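Local coordinates for uncharacterized protein VP1736 (Vibrio parahaemolyticus, PDB 3LXQ) that is uncharacterized but carries a sulfatase-family domain of the alkaline phosphatase clan, an alpha/beta fold built round a central mixed sheet, at residues Ser278-Ala281 against Leu282-Phe286; Leu113-Leu116 against Met117-Trp121; Phe434-Lys437 against Ala438-Asn442. One frame throughout, in Å; residues are numbered along the deposited sequence.

Overall arrangement
The three contacts are local turns of three helices and follow the chain in the order interaction 2, interaction 1, interaction 3. Interaction 2 ends helix 111-118 and runs into strand 121-127; interaction 1 lies within helix 271-289. Both belong to the sulfatase-family region, on one side of the chain's centre, and their centres are about 13 Å apart. They touch directly: D279 OD1 meets L113 N at 2.8 Å, L282 packs on L113, and F286 packs on L116. Interaction 3, at the end of helix 422-441, lies on the opposite side of the molecule, its centre about 38 Å from that of interaction 1 and about 37 Å from that of interaction 2; it touches neither.

Interaction 1: residues Ser278-Ala281 against Leu282-Phe286; sequences SDYA and LGTFF
Y280 and T284 meet one helical turn apart on helix 271-289, where T284 CG2 lies over one face of the tyrosine ring, displaced toward its rim. This CH-pi contact places the methyl 3.9 Å from the centroid of the Y280 ring; Y280 OH is hydrogen-bonded to E221.

Hydrogen bonding centres on A281 O. T284 OG1 sits between its own backbone N and carbonyl carbon (chi1 66°), and from there the hydroxyl turns back along the helix to donate to A281 O at 2.6 Å. The same oxygen accepts F285 N at 3.2 Å, and both donors approach from one face of the carbonyl plane. Regular backbone bonds link L282 N, G283 N and T284 N to the carbonyls of S278, D279 and Y280.

Apolar packing carries the turn into the core: L282 and F285 reach L91 of strand 87-93, and F285 also packs on A227 and F231 of helix 220-234. D279 OD2 accepts from N112 N at the start of helix 111-118.

T284 thus divides its two branches by chemistry: its hydroxyl is satisfied within the helix by a carbonyl that also keeps its backbone bond, while its methyl lies against the tyrosine face.

Interaction 2: residues Leu113-Leu116 against Met117-Trp121; sequences LDEL and MQEGW
In M117, a selenomethionine, CG stands anti to the carbonyl carbon (chi1 -69°), a torsion that lays M117 CG against L113 O at 3.0 Å, with L113 CG farther off at 4.2 Å. Q118 has the same kind of first torsion, and a bend at chi2 (-45°) folds its amide toward the backbone, where NE2 makes a weak hydrogen bond to D114 O at 3.2 Å. The setting is the end of an alpha helix that leads into a strand: helix 111-118 gives way to strand 121-127 of the mixed sheet in this sulfatase-like alpha/beta fold.

The backbone bonds follow this change. M117 N donates to L113 O at 2.8 Å, in the helical i to i-4 pattern. Farther on, Q118 N and E119 N turn to the carbonyls of E115 and L116, three residues back, and both bonds are weak. G120 then takes an extended conformation, and W121 enters the strand and stacks on F123.

Burial differs round the turn. L116 and E119 pack on I328 of strand 322-328, and M117 rests on L326 of the same strand. D114 OD1 is held by S103 N and T110 OG1. The two glutamates lie on one flank with their carboxylate planes 39° apart; E115 OE1 and E119 OE1 are 5.3 Å apart, not in contact, and the salt bridge of E119 with K290 probably offsets some of the like charge. E119 OE2 also passes 4.0 Å from L116 CD2, while OE1 of the same carboxylate lies 3.9 Å from E115 CG.

Interaction 3: residues Phe434-Lys437 against Ala438-Asn442; sequences FASK and AYQNN
F434 turns one face of its ring to the methyl group of A438, one helical turn later. A438 CB stands 4.0 Å above the ring plane, offset toward the rim, in a CH-pi contact; its nearest ring atom is F434 CZ, also at 4.0 Å. With CG anti to the backbone N (chi1 172°), the phenylalanine runs beside its own carbonyl, and its side chain packs on L54 and V57 of helix 50-61.

On another side of the helix, K437 and Q440 run across one another. NZ of K437 and OE1 of Q440 are 3.9 Å apart, and the ammonium has its salt bridge with E42. S436 OG lies 3.7 Å from Q440 NE2 and is hydrogen-bonded to A41 N, while NE2 makes a weak bond to S40, so this flank meets the N-terminal end of the modelled chain.

N441 directs its side chain back at K437 O. The ND2 donor reaches that oxygen at 2.8 Å in an almost straight bond (178°), with the oxygen in the plane of the amide, which helps to hold the amide in that rotation. N441 N donates to the same carbonyl at 3.0 Å, so one residue grips it twice.

N442 then leaves helical geometry, and its N makes a weak bond to Y439 O. With positive phi at N442 and two bonds back into the last turn, the end is a Schellman motif, a common C-terminal cap of alpha helices, here closing helix 422-441.

Interaction 1: residues Ser278-Ala281 against Leu282-Phe286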
loop_
_atom_site.group_PDB
_atom_site.type_symbol
_atom_site.label_atom_id
_atom_site.label_comp_id
_atom_site.label_asym_id
_atom_site.label_seq_id
_atom_site.Cartn_x
_atom_site.Cartn_y
_atom_site.Cartn_z
ATOM N N SER A 278 6.699 17.674 0.966
ATOM C CA SER A 278 5.802 16.729 0.293
ATOM C C SER A 278 4.333 16.945 0.662
ATOM O O SER A 278 3.457 16.825 -0.195
ATOM C CB SER A 278 6.204 15.288 0.581
ATOM O OG SER A 278 5.386 14.393 -0.155
ATOM N N ASP A 279 4.078 17.265 1.930
ATOM C CA ASP A 279 2.738 17.662 2.381
ATOM C C ASP A 279 2.217 18.907 1.658
ATOM O O ASP A 279 1.067 18.922 1.188
ATOM C CB ASP A 279 2.705 17.938 3.883
ATOM C CG ASP A 279 1.319 18.344 4.361
ATOM O OD1 ASP A 279 0.454 17.443 4.472
ATOM O OD2 ASP A 279 1.085 19.547 4.614
ATOM N N TYR A 280 3.047 19.953 1.601
ATOM C CA TYR A 280 2.693 21.159 0.864
ATOM C C TYR A 280 2.410 20.795 -0.586
ATOM O O TYR A 280 1.475 21.307 -1.187
ATOM C CB TYR A 280 3.813 22.217 0.941
ATOM C CG TYR A 280 3.881 23.103 -0.285
ATOM C CD1 TYR A 280 3.163 24.304 -0.352
ATOM C CD2 TYR A 280 4.644 22.728 -1.395
ATOM C CE1 TYR A 280 3.216 25.112 -1.492
ATOM C CE2 TYR A 280 4.700 23.523 -2.532
ATOM C CZ TYR A 280 3.988 24.706 -2.576
ATOM O OH TYR A 280 4.060 25.477 -3.711
ATOM N N ALA A 281 3.235 19.911 -1.137
ATOM C CA ALA A 281 3.120 19.505 -2.525
ATOM C C ALA A 281 1.816 18.749 -2.777
ATOM O O ALA A 281 1.192 18.937 -3.826
ATOM C CB ALA A 281 4.327 18.667 -2.933
ATOM N N LEU A 282 1.403 17.916 -1.812
ATOM C CA LEU A 282 0.142 17.171 -1.899
ATOM C C LEU A 282 -1.054 18.114 -1.859
ATOM O O LEU A 282 -2.011 17.940 -2.624
ATOM C CB LEU A 282 0.032 16.120 -0.784
ATOM C CG LEU A 282 -1.235 15.259 -0.703
ATOM C CD1 LEU A 282 -1.449 14.433 -1.967
ATOM C CD2 LEU A 282 -1.202 14.362 0.522
ATOM N N GLY A 283 -0.971 19.110 -0.970
ATOM C CA GLY A 283 -2.005 20.143 -0.807
ATOM C C GLY A 283 -2.256 20.898 -2.098
ATOM O O GLY A 283 -3.410 21.169 -2.448
ATOM N N THR A 284 -1.174 21.221 -2.809
ATOM C CA THR A 284 -1.263 21.851 -4.132
ATOM C C THR A 284 -1.921 20.941 -5.169
ATOM O O THR A 284 -2.600 21.432 -6.063
ATOM C CB THR A 284 0.113 22.358 -4.682
ATOM O OG1 THR A 284 0.985 21.250 -4.926
ATOM C CG2 THR A 284 0.774 23.337 -3.720
ATOM N N PHE A 285 -1.733 19.627 -5.049
ATOM C CA PHE A 285 -2.452 18.683 -5.911
ATOM C C PHE A 285 -3.950 18.714 -5.641
ATOM O O PHE A 285 -4.741 18.799 -6.583
ATOM C CB PHE A 285 -1.961 17.242 -5.760
ATOM C CG PHE A 285 -2.763 16.254 -6.567
ATOM C CD1 PHE A 285 -2.484 16.052 -7.913
ATOM C CD2 PHE A 285 -3.831 15.568 -5.997
ATOM C CE1 PHE A 285 -3.233 15.155 -8.668
ATOM C CE2 PHE A 285 -4.598 14.678 -6.750
ATOM C CZ PHE A 285 -4.299 14.466 -8.081
ATOM N N PHE A 286 -4.335 18.630 -4.367
ATOM C CA PHE A 286 -5.763 18.587 -4.004
ATOM C C PHE A 286 -6.508 19.908 -4.219
ATOM O O PHE A 286 -7.722 19.900 -4.478
ATOM C CB PHE A 286 -5.983 18.042 -2.584
ATOM C CG PHE A 286 -6.039 16.534 -2.519
ATOM C CD1 PHE A 286 -7.158 15.844 -2.984
ATOM C CD2 PHE A 286 -4.964 15.798 -2.014
ATOM C CE1 PHE A 286 -7.212 14.455 -2.944
ATOM C CE2 PHE A 286 -5.013 14.398 -1.964
ATOM C CZ PHE A 286 -6.130 13.728 -2.435
#

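Interaction 2: residues Leu113-Leu116 against Met117-Trp121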
loop_
_atom_site.group_PDB
_atom_site.type_symbol
_atom_site.label_atom_id
_atom_site.label_comp_id
_atom_site.label_asym_id
_atom_site.label_seq_id
_atom_site.Cartn_x
_atom_site.Cartn_y
_atom_site.Cartn_z
ATOM N N LEU A 113 -2.367 17.328 4.775
ATOM C CA LEU A 113 -2.949 15.981 4.877
ATOM C C LEU A 113 -3.910 15.874 6.057
ATOM O O LEU A 113 -4.988 15.312 5.914
ATOM C CB LEU A 113 -1.873 14.887 4.953
ATOM C CG LEU A 113 -2.341 13.420 4.978
ATOM C CD1 LEU A 113 -3.050 13.035 3.677
ATOM C CD2 LEU A 113 -1.183 12.466 5.273
ATOM N N ASP A 114 -3.518 16.435 7.203
ATOM C CA ASP A 114 -4.344 16.445 8.414
ATOM C C ASP A 114 -5.743 16.983 8.146
ATOM O O ASP A 114 -6.736 16.439 8.636
ATOM C CB ASP A 114 -3.695 17.316 9.493
ATOM C CG ASP A 114 -2.510 16.653 10.157
ATOM O OD1 ASP A 114 -2.107 15.532 9.751
ATOM O OD2 ASP A 114 -1.985 17.264 11.109
ATOM N N GLU A 115 -5.795 18.075 7.383
ATOM C CA GLU A 115 -7.037 18.737 7.015
ATOM C C GLU A 115 -7.860 17.846 6.092
ATOM O O GLU A 115 -9.057 17.674 6.304
ATOM C CB GLU A 115 -6.728 20.070 6.330
ATOM C CG GLU A 115 -7.928 20.978 6.162
ATOM C CD GLU A 115 -8.378 21.590 7.476
ATOM O OE1 GLU A 115 -8.697 20.829 8.419
ATOM O OE2 GLU A 115 -8.422 22.839 7.560
ATOM N N LEU A 116 -7.202 17.278 5.080
ATOM C CA LEU A 116 -7.836 16.358 4.133
ATOM C C LEU A 116 -8.346 15.067 4.797
ATOM O O LEU A 116 -9.280 14.418 4.301
ATOM C CB LEU A 116 -6.857 16.013 3.013
ATOM C CG LEU A 116 -6.473 17.144 2.059
ATOM C CD1 LEU A 116 -5.122 16.868 1.423
ATOM C CD2 LEU A 116 -7.554 17.344 0.998
HETATM N N MSE A 117 -7.720 14.708 5.917
HETATM C CA MSE A 117 -8.094 13.532 6.709
HETATM C C MSE A 117 -9.507 13.651 7.251
HETATM O O MSE A 117 -10.248 12.673 7.265
HETATM C CB MSE A 117 -7.129 13.339 7.877
HETATM C CG MSE A 117 -5.725 12.924 7.482
HETATM SE SE MSE A 117 -5.434 11.007 7.612
HETATM C CE MSE A 117 -6.565 10.385 6.208
ATOM N N GLN A 118 -9.860 14.851 7.705
ATOM C CA GLN A 118 -11.192 15.129 8.217
ATOM C C GLN A 118 -12.215 15.025 7.090
ATOM O O GLN A 118 -13.388 14.736 7.330
ATOM C CB GLN A 118 -11.265 16.528 8.854
ATOM C CG GLN A 118 -10.132 16.897 9.833
ATOM C CD GLN A 118 -9.783 15.795 10.836
ATOM O OE1 GLN A 118 -10.654 15.057 11.311
ATOM N NE2 GLN A 118 -8.494 15.687 11.164
ATOM N N GLU A 119 -11.759 15.246 5.861
ATOM C CA GLU A 119 -12.648 15.283 4.704
ATOM C C GLU A 119 -12.955 13.909 4.110
ATOM O O GLU A 119 -13.719 13.816 3.152
ATOM C CB GLU A 119 -12.091 16.234 3.634
ATOM C CG GLU A 119 -12.123 17.705 4.056
ATOM C CD GLU A 119 -11.285 18.611 3.172
ATOM O OE1 GLU A 119 -10.646 19.537 3.715
ATOM O OE2 GLU A 119 -11.267 18.404 1.940
ATOM N N GLY A 120 -12.384 12.841 4.676
ATOM C CA GLY A 120 -12.616 11.508 4.116
ATOM C C GLY A 120 -12.515 10.286 5.015
ATOM O O GLY A 120 -12.644 10.366 6.245
ATOM N N TRP A 121 -12.282 9.147 4.375
ATOM C CA TRP A 121 -12.138 7.858 5.046
ATOM C C TRP A 121 -10.678 7.667 5.502
ATOM O O TRP A 121 -9.796 7.321 4.711
ATOM C CB TRP A 121 -12.615 6.756 4.099
ATOM C CG TRP A 121 -12.713 5.352 4.674
ATOM C CD1 TRP A 121 -12.470 4.954 5.963
ATOM C CD2 TRP A 121 -13.125 4.177 3.967
ATOM N NE1 TRP A 121 -12.686 3.604 6.090
ATOM C CE2 TRP A 121 -13.092 3.104 4.883
ATOM C CE3 TRP A 121 -13.506 3.927 2.645
ATOM C CZ2 TRP A 121 -13.410 1.803 4.516
ATOM C CZ3 TRP A 121 -13.840 2.630 2.286
ATOM C CH2 TRP A 121 -13.785 1.584 3.217
#

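Interaction 3: residues Phe434-Lys437 against Ala438-Asn442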
loop_
_atom_site.group_PDB
_atom_site.type_symbol
_atom_site.label_atom_id
_atom_site.label_comp_id
_atom_site.label_asym_id
_atom_site.label_seq_id
_atom_site.Cartn_x
_atom_site.Cartn_y
_atom_site.Cartn_z
ATOM N N PHE A 434 2.582 -18.045 3.249
ATOM C CA PHE A 434 1.746 -18.083 2.046
ATOM C C PHE A 434 2.428 -17.512 0.799
ATOM O O PHE A 434 2.512 -18.195 -0.223
ATOM C CB PHE A 434 0.373 -17.424 2.277
ATOM C CG PHE A 434 -0.436 -17.275 1.020
ATOM C CD1 PHE A 434 -0.968 -18.390 0.389
ATOM C CD2 PHE A 434 -0.641 -16.024 0.455
ATOM C CE1 PHE A 434 -1.702 -18.264 -0.775
ATOM C CE2 PHE A 434 -1.373 -15.888 -0.717
ATOM C CZ PHE A 434 -1.908 -17.017 -1.337
ATOM N N ALA A 435 2.912 -16.275 0.886
ATOM C CA ALA A 435 3.513 -15.606 -0.263
ATOM C C ALA A 435 4.693 -16.394 -0.817
ATOM O O ALA A 435 4.819 -16.554 -2.039
ATOM C CB ALA A 435 3.932 -14.197 0.080
ATOM N N SER A 436 5.535 -16.898 0.082
ATOM C CA SER A 436 6.683 -17.721 -0.287
ATOM C C SER A 436 6.257 -18.973 -1.076
ATOM O O SER A 436 6.859 -19.304 -2.095
ATOM C CB SER A 436 7.472 -18.092 0.960
ATOM O OG SER A 436 8.583 -18.899 0.645
ATOM N N LYS A 437 5.186 -19.632 -0.635
ATOM C CA LYS A 437 4.687 -20.810 -1.335
ATOM C C LYS A 437 3.922 -20.461 -2.614
ATOM O O LYS A 437 4.013 -21.182 -3.614
ATOM C CB LYS A 437 3.841 -21.680 -0.397
ATOM C CG LYS A 437 4.653 -22.557 0.556
ATOM C CD LYS A 437 4.870 -23.944 -0.054
ATOM C CE LYS A 437 5.732 -24.837 0.824
ATOM N NZ LYS A 437 7.200 -24.671 0.565
ATOM N N ALA A 438 3.162 -19.367 -2.584
ATOM C CA ALA A 438 2.350 -18.957 -3.741
ATOM C C ALA A 438 3.247 -18.566 -4.904
ATOM O O ALA A 438 2.932 -18.842 -6.073
ATOM C CB ALA A 438 1.414 -17.801 -3.373
ATOM N N TYR A 439 4.362 -17.920 -4.558
ATOM C CA TYR A 439 5.388 -17.543 -5.521
ATOM C C TYR A 439 6.015 -18.781 -6.160
ATOM O O TYR A 439 6.032 -18.905 -7.385
ATOM C CB TYR A 439 6.461 -16.654 -4.870
ATOM C CG TYR A 439 7.584 -16.307 -5.821
ATOM C CD1 TYR A 439 8.819 -16.942 -5.738
ATOM C CD2 TYR A 439 7.393 -15.369 -6.833
ATOM C CE1 TYR A 439 9.842 -16.639 -6.632
ATOM C CE2 TYR A 439 8.400 -15.064 -7.731
ATOM C CZ TYR A 439 9.620 -15.696 -7.623
ATOM O OH TYR A 439 10.616 -15.383 -8.514
ATOM N N GLN A 440 6.516 -19.694 -5.325
ATOM C CA GLN A 440 7.071 -20.970 -5.784
ATOM C C GLN A 440 6.153 -21.742 -6.725
ATOM O O GLN A 440 6.623 -22.355 -7.680
ATOM C CB GLN A 440 7.388 -21.886 -4.600
ATOM C CG GLN A 440 8.546 -21.442 -3.745
ATOM C CD GLN A 440 8.843 -22.428 -2.624
ATOM O OE1 GLN A 440 8.772 -23.651 -2.811
ATOM N NE2 GLN A 440 9.185 -21.900 -1.450
ATOM N N ASN A 441 4.850 -21.714 -6.448
ATOM C CA ASN A 441 3.912 -22.585 -7.152
ATOM C C ASN A 441 3.014 -21.900 -8.175
ATOM O O ASN A 441 2.161 -22.551 -8.786
ATOM C CB ASN A 441 3.094 -23.407 -6.157
ATOM C CG ASN A 441 3.961 -24.336 -5.328
ATOM O OD1 ASN A 441 4.135 -25.499 -5.666
ATOM N ND2 ASN A 441 4.531 -23.815 -4.250
ATOM N N ASN A 442 3.235 -20.603 -8.378
ATOM C CA ASN A 442 2.489 -19.808 -9.364
ATOM C C ASN A 442 1.014 -19.700 -9.020
ATOM O O ASN A 442 0.140 -19.825 -9.887
ATOM C CB ASN A 442 2.680 -20.358 -10.783
ATOM C CG ASN A 442 4.133 -20.588 -11.117
ATOM O OD1 ASN A 442 4.592 -21.728 -11.159
ATOM N ND2 ASN A 442 4.877 -19.502 -11.317
#